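Local coordinates for Blr3880 protein (Bradyrhizobium japonicum, PDB 2OOD) that is a zinc-binding guanine deaminase, probably catalysing the hydrolytic conversion of guanine to xanthine and ammonia in purine breakdown, at residues A[148-153]-A[191-196]; A[119-124]-A[154-159]; A[104-109]-A[113-118]. One frame throughout, in Å; residues are numbered along the deposited sequence.

Contact 1: A[148-153]-A[191-196]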
loop_
_atom_site.group_PDB
_atom_site.type_symbol
_atom_site.label_atom_id
_atom_site.label_comp_id
_atom_site.label_asym_id
_atom_site.label_seq_id
_atom_site.Cartn_x
_atom_site.Cartn_y
_atom_site.Cartn_z
ATOM N N GLU A 148 -27.971 14.172 -5.786
ATOM C CA GLU A 148 -27.822 12.898 -6.478
ATOM C C GLU A 148 -27.261 11.799 -5.578
ATOM O O GLU A 148 -27.609 10.632 -5.744
ATOM C CB GLU A 148 -26.929 13.056 -7.710
ATOM C CG GLU A 148 -27.557 13.854 -8.841
ATOM C CD GLU A 148 -28.918 13.315 -9.255
ATOM O OE1 GLU A 148 -29.049 12.084 -9.417
ATOM O OE2 GLU A 148 -29.855 14.123 -9.429
ATOM N N LEU A 149 -26.401 12.168 -4.629
ATOM C CA LEU A 149 -25.803 11.191 -3.720
ATOM C C LEU A 149 -26.813 10.642 -2.722
ATOM O O LEU A 149 -26.901 9.435 -2.514
ATOM C CB LEU A 149 -24.619 11.800 -2.958
ATOM C CG LEU A 149 -24.081 10.906 -1.833
ATOM C CD1 LEU A 149 -23.460 9.653 -2.413
ATOM C CD2 LEU A 149 -23.067 11.662 -1.012
ATOM N N PHE A 150 -27.570 11.529 -2.093
ATOM C CA PHE A 150 -28.564 11.092 -1.126
ATOM C C PHE A 150 -29.628 10.214 -1.773
ATOM O O PHE A 150 -30.057 9.215 -1.199
ATOM C CB PHE A 150 -29.245 12.299 -0.483
ATOM C CG PHE A 150 -28.489 12.879 0.676
ATOM C CD1 PHE A 150 -28.160 12.084 1.772
ATOM C CD2 PHE A 150 -28.147 14.229 0.695
ATOM C CE1 PHE A 150 -27.503 12.627 2.878
ATOM C CE2 PHE A 150 -27.491 14.782 1.797
ATOM C CZ PHE A 150 -27.170 13.978 2.890
ATOM N N GLU A 151 -30.055 10.587 -2.971
ATOM C CA GLU A 151 -31.090 9.840 -3.661
ATOM C C GLU A 151 -30.678 8.450 -4.136
ATOM O O GLU A 151 -31.459 7.502 -4.021
ATOM C CB GLU A 151 -31.651 10.689 -4.803
ATOM C CG GLU A 151 -32.776 11.597 -4.320
ATOM C CD GLU A 151 -32.983 12.830 -5.175
ATOM O OE1 GLU A 151 -32.957 12.715 -6.420
ATOM O OE2 GLU A 151 -33.187 13.922 -4.595
ATOM N N GLU A 152 -29.460 8.314 -4.655
ATOM C CA GLU A 152 -28.990 7.007 -5.099
ATOM C C GLU A 152 -28.714 6.153 -3.865
ATOM O O GLU A 152 -28.757 4.929 -3.923
ATOM C CB GLU A 152 -27.719 7.148 -5.937
ATOM C CG GLU A 152 -27.102 5.828 -6.354
ATOM C CD GLU A 152 -28.061 4.950 -7.142
ATOM O OE1 GLU A 152 -29.143 5.440 -7.520
ATOM O OE2 GLU A 152 -27.734 3.771 -7.394
ATOM N N ALA A 153 -28.434 6.810 -2.744
ATOM C CA ALA A 153 -28.169 6.101 -1.504
ATOM C C ALA A 153 -29.485 5.522 -1.010
ATOM O O ALA A 153 -29.519 4.455 -0.399
ATOM C CB ALA A 153 -27.575 7.046 -0.458
ATOM N N ALA A 191 -33.498 19.920 5.113
ATOM C CA ALA A 191 -34.941 19.732 5.094
ATOM C C ALA A 191 -35.288 18.459 4.340
ATOM O O ALA A 191 -35.892 17.538 4.894
ATOM C CB ALA A 191 -35.605 20.927 4.427
ATOM N N GLN A 192 -34.885 18.412 3.075
ATOM C CA GLN A 192 -35.156 17.264 2.218
ATOM C C GLN A 192 -34.529 15.929 2.587
ATOM O O GLN A 192 -35.137 14.885 2.345
ATOM C CB GLN A 192 -34.744 17.568 0.780
ATOM C CG GLN A 192 -35.650 18.531 0.059
ATOM C CD GLN A 192 -35.486 18.424 -1.442
ATOM O OE1 GLN A 192 -35.324 17.316 -1.978
ATOM N NE2 GLN A 192 -35.540 19.568 -2.138
ATOM N N TYR A 193 -33.336 15.940 3.175
ATOM C CA TYR A 193 -32.669 14.678 3.453
ATOM C C TYR A 193 -32.349 14.237 4.863
ATOM O O TYR A 193 -32.463 13.049 5.171
ATOM C CB TYR A 193 -31.392 14.621 2.628
ATOM C CG TYR A 193 -31.635 14.887 1.164
ATOM C CD1 TYR A 193 -32.278 13.952 0.364
ATOM C CD2 TYR A 193 -31.217 16.073 0.577
ATOM C CE1 TYR A 193 -32.495 14.188 -0.990
ATOM C CE2 TYR A 193 -31.429 16.322 -0.779
ATOM C CZ TYR A 193 -32.066 15.375 -1.558
ATOM O OH TYR A 193 -32.253 15.605 -2.909
ATOM N N HIS A 194 -31.945 15.154 5.731
ATOM C CA HIS A 194 -31.591 14.717 7.070
ATOM C C HIS A 194 -32.618 13.832 7.789
ATOM O O HIS A 194 -33.784 14.194 7.955
ATOM C CB HIS A 194 -31.230 15.900 7.974
ATOM C CG HIS A 194 -30.713 15.471 9.312
ATOM N ND1 HIS A 194 -29.604 14.662 9.450
ATOM C CD2 HIS A 194 -31.205 15.649 10.561
ATOM C CE1 HIS A 194 -29.440 14.358 10.724
ATOM N NE2 HIS A 194 -30.399 14.943 11.420
ATOM N N ASP A 195 -32.156 12.662 8.212
ATOM C CA ASP A 195 -32.965 11.703 8.946
ATOM C C ASP A 195 -34.201 11.183 8.216
ATOM O O ASP A 195 -35.212 10.829 8.839
ATOM C CB ASP A 195 -33.362 12.283 10.305
ATOM C CG ASP A 195 -33.760 11.201 11.300
ATOM O OD1 ASP A 195 -33.051 10.167 11.353
ATOM O OD2 ASP A 195 -34.765 11.379 12.028
ATOM N N LYS A 196 -34.116 11.143 6.892
ATOM C CA LYS A 196 -35.193 10.603 6.068
ATOM C C LYS A 196 -34.610 9.267 5.610
ATOM O O LYS A 196 -33.628 9.239 4.861
ATOM C CB LYS A 196 -35.448 11.497 4.854
ATOM C CG LYS A 196 -35.906 12.909 5.174
ATOM C CD LYS A 196 -37.353 12.935 5.633
ATOM C CE LYS A 196 -37.891 14.367 5.670
ATOM N NZ LYS A 196 -37.812 15.014 4.323
#
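Phe150 and Tyr193 lay their rings against each other with the planes only 17° from parallel, but slid so far that they barely overlap, the centroids lying 4.8 Å apart. The slide puts each ring over the other residue's beta carbon. Phe150 CB sits over the rim of the phenol face, 3.6 Å from Tyr193 CD1, and Tyr193 CB stands over the middle of the phenyl ring, 3.9 Å from its centroid, so a CH-pi contact runs each way. Both side chains carry CG anti to the carbonyl carbon (chi1 -84° for Phe150, -52° for Tyr193), which turns the rings in between the two helices. This is the dense part: on the barrel side, Phe150 also packs on Ala162 and Tyr201, on the adjacent parallel strands 160-166 and 199-205.

Toward solvent the contact thins to one polar link. Tyr193 OH donates to Glu151 OE2 at 2.6 Å, and the oxygen lies at the phenol edge, near the ring plane. It is approached on its anti side, somewhat out of the carboxylate plane. Gln192 CB flanks the opposite face of the phenol, offset toward its rim. Farther out, Lys196 folds back to give NZ to Ala191 O, 3.2 Å away, tying the turn to the helix end.

The contact joins helices 143-156 and 179-193, adjacent on the outside of the amidohydrolase TIM barrel. One tyrosine serves both regimes: its ring packs in the apolar layer, while its hydroxyl gives its proton to a carboxylate that is probably negatively charged, a bond likely to hold the phenol's orientation.

Contact 2: A[119-124]-A[154-159]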
loop_
_atom_site.group_PDB
_atom_site.type_symbol
_atom_site.label_atom_id
_atom_site.label_comp_id
_atom_site.label_asym_id
_atom_site.label_seq_id
_atom_site.Cartn_x
_atom_site.Cartn_y
_atom_site.Cartn_z
ATOM N N GLY A 119 -21.274 9.838 -11.525
ATOM C CA GLY A 119 -20.230 9.729 -10.525
ATOM C C GLY A 119 -20.783 9.056 -9.285
ATOM O O GLY A 119 -20.181 8.125 -8.756
ATOM N N VAL A 120 -21.939 9.520 -8.821
ATOM C CA VAL A 120 -22.568 8.945 -7.640
ATOM C C VAL A 120 -22.772 7.448 -7.805
ATOM O O VAL A 120 -22.638 6.684 -6.852
ATOM C CB VAL A 120 -23.938 9.583 -7.364
ATOM C CG1 VAL A 120 -24.663 8.795 -6.285
ATOM C CG2 VAL A 120 -23.759 11.032 -6.941
ATOM N N LYS A 121 -23.101 7.037 -9.022
ATOM C CA LYS A 121 -23.325 5.633 -9.324
ATOM C C LYS A 121 -22.014 4.859 -9.189
ATOM O O LYS A 121 -21.952 3.829 -8.518
ATOM C CB LYS A 121 -23.864 5.495 -10.746
ATOM C CG LYS A 121 -24.173 4.067 -11.163
ATOM C CD LYS A 121 -23.955 3.882 -12.662
ATOM C CE LYS A 121 -24.326 2.474 -13.115
ATOM N NZ LYS A 121 -23.669 1.406 -12.298
ATOM N N ARG A 122 -20.966 5.364 -9.829
ATOM C CA ARG A 122 -19.659 4.714 -9.780
ATOM C C ARG A 122 -19.041 4.779 -8.389
ATOM O O ARG A 122 -18.335 3.860 -7.968
ATOM C CB ARG A 122 -18.727 5.362 -10.797
ATOM C CG ARG A 122 -19.124 5.078 -12.222
ATOM C CD ARG A 122 -18.455 6.037 -13.156
ATOM N NE ARG A 122 -18.723 5.715 -14.551
ATOM C CZ ARG A 122 -18.289 4.618 -15.168
ATOM N NH1 ARG A 122 -17.560 3.721 -14.512
ATOM N NH2 ARG A 122 -18.574 4.425 -16.451
ATOM N N PHE A 123 -19.314 5.870 -7.684
ATOM C CA PHE A 123 -18.810 6.064 -6.335
ATOM C C PHE A 123 -19.352 4.965 -5.421
ATOM O O PHE A 123 -18.589 4.291 -4.734
ATOM C CB PHE A 123 -19.253 7.441 -5.837
ATOM C CG PHE A 123 -18.901 7.728 -4.408
ATOM C CD1 PHE A 123 -17.590 7.986 -4.037
ATOM C CD2 PHE A 123 -19.893 7.779 -3.435
ATOM C CE1 PHE A 123 -17.271 8.297 -2.715
ATOM C CE2 PHE A 123 -19.587 8.087 -2.111
ATOM C CZ PHE A 123 -18.272 8.348 -1.754
ATOM N N LEU A 124 -20.670 4.785 -5.418
ATOM C CA LEU A 124 -21.299 3.773 -4.578
ATOM C C LEU A 124 -20.981 2.343 -5.018
ATOM O O LEU A 124 -20.907 1.441 -4.184
ATOM C CB LEU A 124 -22.814 3.997 -4.524
ATOM C CG LEU A 124 -23.233 5.255 -3.752
ATOM C CD1 LEU A 124 -24.709 5.513 -3.918
ATOM C CD2 LEU A 124 -22.894 5.088 -2.287
ATOM N N SER A 154 -30.571 6.231 -1.285
ATOM C CA SER A 154 -31.894 5.776 -0.880
ATOM C C SER A 154 -32.330 4.525 -1.645
ATOM O O SER A 154 -32.858 3.585 -1.049
ATOM C CB SER A 154 -32.921 6.885 -1.099
ATOM O OG SER A 154 -32.656 7.974 -0.241
ATOM N N ARG A 155 -32.111 4.512 -2.958
ATOM C CA ARG A 155 -32.494 3.366 -3.774
ATOM C C ARG A 155 -31.818 2.089 -3.290
ATOM O O ARG A 155 -32.397 0.993 -3.381
ATOM C CB ARG A 155 -32.136 3.611 -5.242
ATOM C CG ARG A 155 -32.773 4.857 -5.828
ATOM C CD ARG A 155 -32.380 5.044 -7.273
ATOM N NE ARG A 155 -32.784 6.361 -7.741
ATOM C CZ ARG A 155 -31.994 7.432 -7.754
ATOM N NH1 ARG A 155 -30.745 7.339 -7.331
ATOM N NH2 ARG A 155 -32.462 8.602 -8.172
ATOM N N ARG A 156 -30.598 2.226 -2.777
ATOM C CA ARG A 156 -29.866 1.074 -2.277
ATOM C C ARG A 156 -30.109 0.962 -0.777
ATOM O O ARG A 156 -29.739 -0.024 -0.142
ATOM C CB ARG A 156 -28.375 1.233 -2.568
ATOM C CG ARG A 156 -28.086 1.763 -3.958
ATOM C CD ARG A 156 -26.694 1.401 -4.429
ATOM N NE ARG A 156 -26.318 2.140 -5.631
ATOM C CZ ARG A 156 -25.229 1.890 -6.353
ATOM N NH1 ARG A 156 -24.407 0.916 -5.999
ATOM N NH2 ARG A 156 -24.956 2.618 -7.426
ATOM N N ASN A 157 -30.756 1.986 -0.232
ATOM C CA ASN A 157 -31.086 2.074 1.185
ATOM C C ASN A 157 -29.878 1.877 2.094
ATOM O O ASN A 157 -29.875 1.023 2.984
ATOM C CB ASN A 157 -32.186 1.075 1.545
ATOM C CG ASN A 157 -32.926 1.469 2.812
ATOM O OD1 ASN A 157 -32.945 2.644 3.180
ATOM N ND2 ASN A 157 -33.555 0.496 3.471
HETATM N N MSE A 158 -28.855 2.694 1.865
HETATM C CA MSE A 158 -27.626 2.639 2.644
HETATM C C MSE A 158 -27.567 3.818 3.600
HETATM O O MSE A 158 -28.031 4.912 3.266
HETATM C CB MSE A 158 -26.420 2.706 1.721
HETATM C CG MSE A 158 -26.364 1.614 0.691
HETATM SE SE MSE A 158 -24.894 1.922 -0.561
HETATM C CE MSE A 158 -25.771 3.153 -1.788
ATOM N N ARG A 159 -27.008 3.603 4.789
ATOM C CA ARG A 159 -26.878 4.697 5.735
ATOM C C ARG A 159 -25.665 5.480 5.262
ATOM O O ARG A 159 -24.594 4.913 5.050
ATOM C CB ARG A 159 -26.661 4.191 7.157
ATOM C CG ARG A 159 -26.544 5.318 8.161
ATOM C CD ARG A 159 -26.760 4.823 9.568
ATOM N NE ARG A 159 -28.152 4.449 9.814
ATOM C CZ ARG A 159 -29.185 5.286 9.717
ATOM N NH1 ARG A 159 -28.994 6.555 9.374
ATOM N NH2 ARG A 159 -30.416 4.854 9.972
#
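The guanidinium of Arg156 is gripped from several directions, and its link across the contact is the weak one: Arg156 NH2 lies 3.4 Å from Lys121 O, a backbone carbonyl of helix 113-129, with a bent N-H...O angle of 133°. The stronger holds are salt bridges, from NE to Glu152 OE2 one turn back on its own helix and from NH1 to Asp125 OD1 just beyond Leu124. Asp125 is shared, since Lys121 NZ binds its OD2, and the two cations are thus brought together around one carboxylate.

Leu124 lies against one face of this group. Its CB sits over the centre of that face, 3.7 Å from Arg156 CZ, so the flat charged group rests on an aliphatic carbon while NE and NH1 make salt bridges with carboxylates. The arginine gets there by an extended chain from CG to NE, with CG anti to the carbonyl carbon (chi1 -43°). Both methyls of Leu124 meet the other partner: CD1 lies 3.4 Å and CD2 3.5 Å from CE of Met158, a residue present here as selenomethionine, its chain bent at the last torsion.

Cut back to an alanine, position Arg156 would probably cost Glu152 and Asp125 one of their two cationic partners each, and uncover the beta carbon of Leu124.

Helix 143-156 ends here in a Schellman motif, with Asn157 at positive phi as its C-prime residue and Met158 N turned back to Ala153 O. The contact thus joins the C-terminal end of that helix to helix 113-129 through an apolar patch, Leu124 with Met158, and an ionic cluster in which the arginine probably balances two acidic side chains.

Contact 3: A[104-109]-A[113-118]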
loop_
_atom_site.group_PDB
_atom_site.type_symbol
_atom_site.label_atom_id
_atom_site.label_comp_id
_atom_site.label_asym_id
_atom_site.label_seq_id
_atom_site.Cartn_x
_atom_site.Cartn_y
_atom_site.Cartn_z
ATOM N N TYR A 104 -10.095 20.577 -8.021
ATOM C CA TYR A 104 -11.136 21.528 -8.382
ATOM C C TYR A 104 -11.590 21.420 -9.839
ATOM O O TYR A 104 -12.789 21.456 -10.121
ATOM C CB TYR A 104 -10.676 22.950 -8.042
ATOM C CG TYR A 104 -10.444 23.161 -6.552
ATOM C CD1 TYR A 104 -9.314 23.828 -6.086
ATOM C CD2 TYR A 104 -11.363 22.700 -5.610
ATOM C CE1 TYR A 104 -9.106 24.033 -4.719
ATOM C CE2 TYR A 104 -11.165 22.897 -4.236
ATOM C CZ TYR A 104 -10.035 23.566 -3.795
ATOM O OH TYR A 104 -9.836 23.772 -2.431
ATOM N N PRO A 105 -10.652 21.287 -10.789
ATOM C CA PRO A 105 -11.132 21.182 -12.169
ATOM C C PRO A 105 -12.065 19.993 -12.422
ATOM O O PRO A 105 -12.834 20.008 -13.381
ATOM C CB PRO A 105 -9.839 21.123 -12.995
ATOM C CG PRO A 105 -8.789 20.704 -12.015
ATOM C CD PRO A 105 -9.188 21.408 -10.744
ATOM N N GLU A 106 -12.013 18.979 -11.560
ATOM C CA GLU A 106 -12.865 17.792 -11.704
ATOM C C GLU A 106 -14.160 17.921 -10.915
ATOM O O GLU A 106 -15.228 17.570 -11.404
ATOM C CB GLU A 106 -12.110 16.544 -11.233
ATOM C CG GLU A 106 -12.944 15.273 -11.085
ATOM C CD GLU A 106 -13.404 14.685 -12.411
ATOM O OE1 GLU A 106 -12.766 14.969 -13.452
ATOM O OE2 GLU A 106 -14.399 13.921 -12.405
ATOM N N GLU A 107 -14.061 18.428 -9.691
ATOM C CA GLU A 107 -15.229 18.595 -8.837
ATOM C C GLU A 107 -16.233 19.586 -9.406
ATOM O O GLU A 107 -17.429 19.523 -9.108
ATOM C CB GLU A 107 -14.800 19.042 -7.440
ATOM C CG GLU A 107 -14.084 17.956 -6.668
ATOM C CD GLU A 107 -13.983 18.253 -5.195
ATOM O OE1 GLU A 107 -14.912 18.877 -4.645
ATOM O OE2 GLU A 107 -12.983 17.844 -4.580
ATOM N N ILE A 108 -15.748 20.500 -10.236
ATOM C CA ILE A 108 -16.616 21.502 -10.827
ATOM C C ILE A 108 -17.582 20.880 -11.848
ATOM O O ILE A 108 -18.639 21.446 -12.132
ATOM C CB ILE A 108 -15.765 22.624 -11.481
ATOM C CG1 ILE A 108 -16.652 23.820 -11.817
ATOM C CG2 ILE A 108 -15.070 22.095 -12.725
ATOM C CD1 ILE A 108 -15.875 25.059 -12.235
ATOM N N LYS A 109 -17.227 19.708 -12.376
ATOM C CA LYS A 109 -18.068 19.009 -13.355
ATOM C C LYS A 109 -19.374 18.517 -12.736
ATOM O O LYS A 109 -20.365 18.310 -13.438
ATOM C CB LYS A 109 -17.342 17.793 -13.937
ATOM C CG LYS A 109 -16.014 18.070 -14.595
ATOM C CD LYS A 109 -15.425 16.761 -15.103
ATOM C CE LYS A 109 -14.086 16.955 -15.785
ATOM N NZ LYS A 109 -13.539 15.660 -16.273
ATOM N N ARG A 113 -25.890 17.866 -13.591
ATOM C CA ARG A 113 -26.567 16.748 -12.941
ATOM C C ARG A 113 -26.365 15.376 -13.573
ATOM O O ARG A 113 -26.448 14.360 -12.880
ATOM C CB ARG A 113 -28.057 17.037 -12.812
ATOM C CG ARG A 113 -28.778 16.051 -11.926
ATOM C CD ARG A 113 -30.244 16.396 -11.844
ATOM N NE ARG A 113 -30.476 17.705 -11.237
ATOM C CZ ARG A 113 -30.273 17.989 -9.953
ATOM N NH1 ARG A 113 -29.826 17.058 -9.119
ATOM N NH2 ARG A 113 -30.539 19.205 -9.495
ATOM N N ASN A 114 -26.103 15.328 -14.874
ATOM C CA ASN A 114 -25.880 14.044 -15.530
ATOM C C ASN A 114 -24.562 13.435 -15.078
ATOM O O ASN A 114 -24.490 12.243 -14.765
ATOM C CB ASN A 114 -25.880 14.203 -17.051
ATOM C CG ASN A 114 -27.269 14.444 -17.606
ATOM O OD1 ASN A 114 -28.151 13.585 -17.508
ATOM N ND2 ASN A 114 -27.476 15.622 -18.183
ATOM N N TYR A 115 -23.519 14.260 -15.044
ATOM C CA TYR A 115 -22.196 13.817 -14.613
ATOM C C TYR A 115 -22.267 13.427 -13.141
ATOM O O TYR A 115 -21.722 12.414 -12.733
ATOM C CB TYR A 115 -21.182 14.945 -14.786
ATOM C CG TYR A 115 -19.748 14.495 -14.795
ATOM C CD1 TYR A 115 -19.155 14.036 -15.956
ATOM C CD2 TYR A 115 -18.978 14.532 -13.644
ATOM C CE1 TYR A 115 -17.825 13.628 -15.978
ATOM C CE2 TYR A 115 -17.644 14.124 -13.651
ATOM C CZ TYR A 115 -17.073 13.675 -14.825
ATOM O OH TYR A 115 -15.741 13.292 -14.860
ATOM N N ALA A 116 -22.945 14.247 -12.349
ATOM C CA ALA A 116 -23.086 13.989 -10.928
ATOM C C ALA A 116 -23.764 12.649 -10.703
ATOM O O ALA A 116 -23.348 11.862 -9.849
ATOM C CB ALA A 116 -23.895 15.098 -10.270
ATOM N N ARG A 117 -24.818 12.392 -11.473
ATOM C CA ARG A 117 -25.558 11.140 -11.342
ATOM C C ARG A 117 -24.681 9.931 -11.672
ATOM O O ARG A 117 -24.771 8.892 -11.014
ATOM C CB ARG A 117 -26.793 11.152 -12.243
ATOM C CG ARG A 117 -27.642 9.904 -12.095
ATOM C CD ARG A 117 -28.774 9.860 -13.106
ATOM N NE ARG A 117 -29.738 10.931 -12.891
ATOM C CZ ARG A 117 -29.991 11.896 -13.770
ATOM N NH1 ARG A 117 -29.341 11.924 -14.931
ATOM N NH2 ARG A 117 -30.906 12.823 -13.498
ATOM N N GLU A 118 -23.830 10.065 -12.684
ATOM C CA GLU A 118 -22.952 8.966 -13.064
ATOM C C GLU A 118 -21.847 8.746 -12.030
ATOM O O GLU A 118 -21.516 7.604 -11.704
ATOM C CB GLU A 118 -22.323 9.226 -14.422
ATOM C CG GLU A 118 -22.217 7.967 -15.244
ATOM C CD GLU A 118 -20.951 7.921 -16.073
ATOM O OE1 GLU A 118 -20.611 8.953 -16.711
ATOM O OE2 GLU A 118 -20.304 6.842 -16.088
#
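Tyr115 OH donates to Glu106 OE2 at 2.9 Å, using the syn lone pair of that oxygen, while OE2 lies at the edge of the phenol ring, near its plane. The ring and carboxylate planes are turned 53° apart. Glu106 has CG anti to its own N (chi1 169°), then bends sharply at chi2, and that kink brings the carboxylate round to the tyrosine. Lys109 does the opposite. Past CG its chain runs fully extended obliquely across the phenol: CB lies over the rim of one face, 3.7 Å from Tyr115 CD2, and CD comes 3.5 Å from Tyr115 CZ. The ammonium then closes a salt bridge, Lys109 NZ to Glu106 OE1, at 3.0 Å.

Arg86 NH1 also binds the tyrosine hydroxyl, and Tyr110 meets the ring edge-to-face. Leu424 of the second subunit packs on Lys109.

The contact closes the tight corner between helices 95-107 and 113-129, with the Glu106 side chain about 9 Å from that of the zinc ligand His81. Each carboxylate oxygen of Glu106 has its own donor, one neutral and one cationic, an arrangement likely to hold the carboxylate's rotation and pin the phenol across the corner.

In the fold
All three contacts lie on one side of the chain, among the outer helices of the amidohydrolase barrel. Contact 3 comes first along the chain and is nearly local; contact 2 begins where it stops, on the same helix 113-129, their centres 16 Å apart. Contacts 1 and 2 interleave in sequence and share helix 143-156; their centres are 10 Å apart, and Glu152 packs on Val120 and Leu124. Contacts 1 and 3 are 18 Å apart, yet the salt bridge from Glu148 to Arg113 joins them. Helix 143-156 is thus flanked by helices 113-129 and 179-193 on the outside of the barrel; contacts 2 and 3 also touch the second subunit, and contact 3 alone comes near a zinc ligand.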